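Local coordinates for Afp3 (PDB 6RBN), which forms, as a myoviridae-type tail sheath protein, part of the helical sheath around the tube of the contractile anti-feeding prophage particle, probably helping to drive injection, at residues G182-A187 and Q203-Y208. Residues are numbered along the deposited sequence; the frame is centred on the assembly and turned at random.
Sequences GYFLLA and QVAVYY
Phe184 turns CG away from its own amide nitrogen (chi1 -168°), and this carries the ring over the neighbouring strand: the carbonyl O of Gln203 lies over one ring face, 3.3 Å from Phe184 CD1, while Phe184 CE2 reaches Ala205 CB obliquely at 3.7 Å. Gln203 is bent at chi2 (-62°), which turns its amide back along the chain and points NE2 at Tyr183 O; the modelled separation is too short for the strength of this bond to be trusted, and Asp354 OD2 is a weak second partner of that nitrogen. The backbones run parallel, their short axes inclined by 24°. Backbone bonds switch from strand to strand: Leu185 N gives to Gln203 O at 2.7 Å, and Leu185 O receives Ala205 N at 3.0 Å. Farther on, Ala187 N to Ala205 O is weak and bent, and Tyr207 N donates to Ala187 O. This pair of parallel strands is buried between helices within the sheath subunit. Helix 163-172 packs Tyr170 against Leu185 and Ala187, on the face where Val204 CG2 lies 4.0 Å from Leu185 CB. Helices 271-284 and 347-364 cover the face bearing Leu186 and Ala205; there Leu186 CD2 meets the edge of the Tyr207 ring at CE2, 3.7 Å away, and the hydroxyl of that tyrosine hydrogen-bonds to Tyr278 OH.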
ATOM      1  N   GLY D 182      48.701 -34.511  23.717  1.00 84.19           N
ATOM      2  CA  GLY D 182      48.095 -34.977  22.492  1.00 84.19           C
ATOM      3  C   GLY D 182      49.006 -35.723  21.548  1.00 84.19           C
ATOM      4  O   GLY D 182      48.643 -35.892  20.379  1.00 84.19           O
ATOM      5  N   TYR D 183      50.170 -36.173  22.004  1.00 82.39           N
ATOM      6  CA  TYR D 183      51.038 -36.934  21.123  1.00 82.39           C
ATOM      7  C   TYR D 183      50.551 -38.372  21.023  1.00 82.39           C
ATOM      8  O   TYR D 183      49.772 -38.849  21.850  1.00 82.39           O
ATOM      9  CB  TYR D 183      52.484 -36.914  21.613  1.00 82.39           C
ATOM     10  CG  TYR D 183      53.071 -35.534  21.708  1.00 82.39           C
ATOM     11  CD1 TYR D 183      53.293 -34.779  20.569  1.00 82.39           C
ATOM     12  CD2 TYR D 183      53.457 -35.009  22.930  1.00 82.39           C
ATOM     13  CE1 TYR D 183      53.836 -33.516  20.649  1.00 82.39           C
ATOM     14  CE2 TYR D 183      54.011 -33.751  23.018  1.00 82.39           C
ATOM     15  CZ  TYR D 183      54.194 -33.011  21.876  1.00 82.39           C
ATOM     16  OH  TYR D 183      54.744 -31.755  21.960  1.00 82.39           O
ATOM     17  N   PHE D 184      51.025 -39.068  19.995  1.00 76.28           N
ATOM     18  CA  PHE D 184      50.612 -40.449  19.770  1.00 76.28           C
ATOM     19  C   PHE D 184      51.810 -41.197  19.210  1.00 76.28           C
ATOM     20  O   PHE D 184      52.249 -40.918  18.093  1.00 76.28           O
ATOM     21  CB  PHE D 184      49.422 -40.511  18.819  1.00 76.28           C
ATOM     22  CG  PHE D 184      48.762 -41.854  18.761  1.00 76.28           C
ATOM     23  CD1 PHE D 184      47.901 -42.255  19.765  1.00 76.28           C
ATOM     24  CD2 PHE D 184      48.995 -42.712  17.703  1.00 76.28           C
ATOM     25  CE1 PHE D 184      47.281 -43.483  19.719  1.00 76.28           C
ATOM     26  CE2 PHE D 184      48.380 -43.946  17.652  1.00 76.28           C
ATOM     27  CZ  PHE D 184      47.522 -44.329  18.665  1.00 76.28           C
ATOM     28  N   LEU D 185      52.341 -42.138  19.983  1.00 77.45           N
ATOM     29  CA  LEU D 185      53.524 -42.889  19.589  1.00 77.45           C
ATOM     30  C   LEU D 185      53.140 -44.077  18.720  1.00 77.45           C
ATOM     31  O   LEU D 185      52.173 -44.787  19.009  1.00 77.45           O
ATOM     32  CB  LEU D 185      54.280 -43.368  20.827  1.00 77.45           C
ATOM     33  CG  LEU D 185      55.554 -44.192  20.645  1.00 77.45           C
ATOM     34  CD1 LEU D 185      56.614 -43.407  19.923  1.00 77.45           C
ATOM     35  CD2 LEU D 185      56.066 -44.647  21.989  1.00 77.45           C
ATOM     36  N   LEU D 186      53.900 -44.289  17.652  1.00 76.63           N
ATOM     37  CA  LEU D 186      53.740 -45.450  16.782  1.00 76.63           C
ATOM     38  C   LEU D 186      54.963 -46.340  16.976  1.00 76.63           C
ATOM     39  O   LEU D 186      55.962 -46.215  16.267  1.00 76.63           O
ATOM     40  CB  LEU D 186      53.578 -45.039  15.330  1.00 76.63           C
ATOM     41  CG  LEU D 186      52.315 -44.262  14.986  1.00 76.63           C
ATOM     42  CD1 LEU D 186      52.326 -43.846  13.533  1.00 76.63           C
ATOM     43  CD2 LEU D 186      51.106 -45.106  15.297  1.00 76.63           C
ATOM     44  N   ALA D 187      54.875 -47.245  17.942  1.00 79.45           N
ATOM     45  CA  ALA D 187      55.976 -48.137  18.253  1.00 79.45           C
ATOM     46  C   ALA D 187      55.962 -49.344  17.324  1.00 79.45           C
ATOM     47  O   ALA D 187      55.034 -49.553  16.542  1.00 79.45           O
ATOM     48  CB  ALA D 187      55.908 -48.582  19.713  1.00 79.45           C
ATOM     49  N   GLN D 203      48.199 -43.885  24.399  1.00 78.01           N
ATOM     50  CA  GLN D 203      48.771 -43.039  23.367  1.00 78.01           C
ATOM     51  C   GLN D 203      49.704 -43.797  22.434  1.00 78.01           C
ATOM     52  O   GLN D 203      50.430 -43.172  21.661  1.00 78.01           O
ATOM     53  CB  GLN D 203      49.537 -41.883  24.009  1.00 78.01           C
ATOM     54  CG  GLN D 203      48.723 -40.994  24.927  1.00 78.01           C
ATOM     55  CD  GLN D 203      47.587 -40.296  24.223  1.00 78.01           C
ATOM     56  OE1 GLN D 203      46.423 -40.563  24.495  1.00 78.01           O
ATOM     57  NE2 GLN D 203      47.920 -39.403  23.305  1.00 78.01           N
ATOM     58  N   VAL D 204      49.722 -45.128  22.502  1.00 77.90           N
ATOM     59  CA  VAL D 204      50.723 -45.939  21.818  1.00 77.90           C
ATOM     60  C   VAL D 204      50.018 -46.977  20.957  1.00 77.90           C
ATOM     61  O   VAL D 204      49.102 -47.659  21.425  1.00 77.90           O
ATOM     62  CB  VAL D 204      51.679 -46.618  22.822  1.00 77.90           C
ATOM     63  CG1 VAL D 204      52.639 -47.562  22.126  1.00 77.90           C
ATOM     64  CG2 VAL D 204      52.464 -45.578  23.570  1.00 77.90           C
ATOM     65  N   ALA D 205      50.438 -47.083  19.697  1.00 75.91           N
ATOM     66  CA  ALA D 205      49.991 -48.130  18.788  1.00 75.91           C
ATOM     67  C   ALA D 205      51.213 -48.855  18.247  1.00 75.91           C
ATOM     68  O   ALA D 205      52.037 -48.253  17.552  1.00 75.91           O
ATOM     69  CB  ALA D 205      49.166 -47.545  17.644  1.00 75.91           C
ATOM     70  N   VAL D 206      51.326 -50.138  18.560  1.00 77.67           N
ATOM     71  CA  VAL D 206      52.448 -50.969  18.139  1.00 77.67           C
ATOM     72  C   VAL D 206      52.076 -51.620  16.812  1.00 77.67           C
ATOM     73  O   VAL D 206      50.900 -51.864  16.547  1.00 77.67           O
ATOM     74  CB  VAL D 206      52.771 -51.999  19.244  1.00 77.67           C
ATOM     75  CG1 VAL D 206      53.987 -52.850  18.920  1.00 77.67           C
ATOM     76  CG2 VAL D 206      52.953 -51.297  20.577  1.00 77.67           C
ATOM     77  N   TYR D 207      53.063 -51.842  15.939  1.00 75.72           N
ATOM     78  CA  TYR D 207      52.847 -52.491  14.644  1.00 75.72           C
ATOM     79  C   TYR D 207      53.968 -53.496  14.425  1.00 75.72           C
ATOM     80  O   TYR D 207      55.133 -53.107  14.306  1.00 75.72           O
ATOM     81  CB  TYR D 207      52.793 -51.464  13.515  1.00 75.72           C
ATOM     82  CG  TYR D 207      51.553 -50.609  13.556  1.00 75.72           C
ATOM     83  CD1 TYR D 207      50.374 -51.030  12.955  1.00 75.72           C
ATOM     84  CD2 TYR D 207      51.543 -49.397  14.229  1.00 75.72           C
ATOM     85  CE1 TYR D 207      49.235 -50.256  13.001  1.00 75.72           C
ATOM     86  CE2 TYR D 207      50.406 -48.621  14.286  1.00 75.72           C
ATOM     87  CZ  TYR D 207      49.254 -49.058  13.672  1.00 75.72           C
ATOM     88  OH  TYR D 207      48.122 -48.284  13.722  1.00 75.72           O
ATOM     89  N   TYR D 208      53.624 -54.784  14.366  1.00 84.16           N
ATOM     90  CA  TYR D 208      54.646 -55.822  14.491  1.00 84.16           C
ATOM     91  C   TYR D 208      55.529 -56.084  13.266  1.00 84.16           C
ATOM     92  O   TYR D 208      56.752 -55.949  13.410  1.00 84.16           O
ATOM     93  CB  TYR D 208      54.009 -57.131  14.980  1.00 84.16           C
ATOM     94  CG  TYR D 208      54.895 -58.346  14.820  1.00 84.16           C
ATOM     95  CD1 TYR D 208      56.047 -58.505  15.571  1.00 84.16           C
ATOM     96  CD2 TYR D 208      54.553 -59.351  13.931  1.00 84.16           C
ATOM     97  CE1 TYR D 208      56.851 -59.613  15.411  1.00 84.16           C
ATOM     98  CE2 TYR D 208      55.346 -60.466  13.775  1.00 84.16           C
ATOM     99  CZ  TYR D 208      56.490 -60.595  14.520  1.00 84.16           C
ATOM    100  OH  TYR D 208      57.282 -61.709  14.368  1.00 84.16           O
TER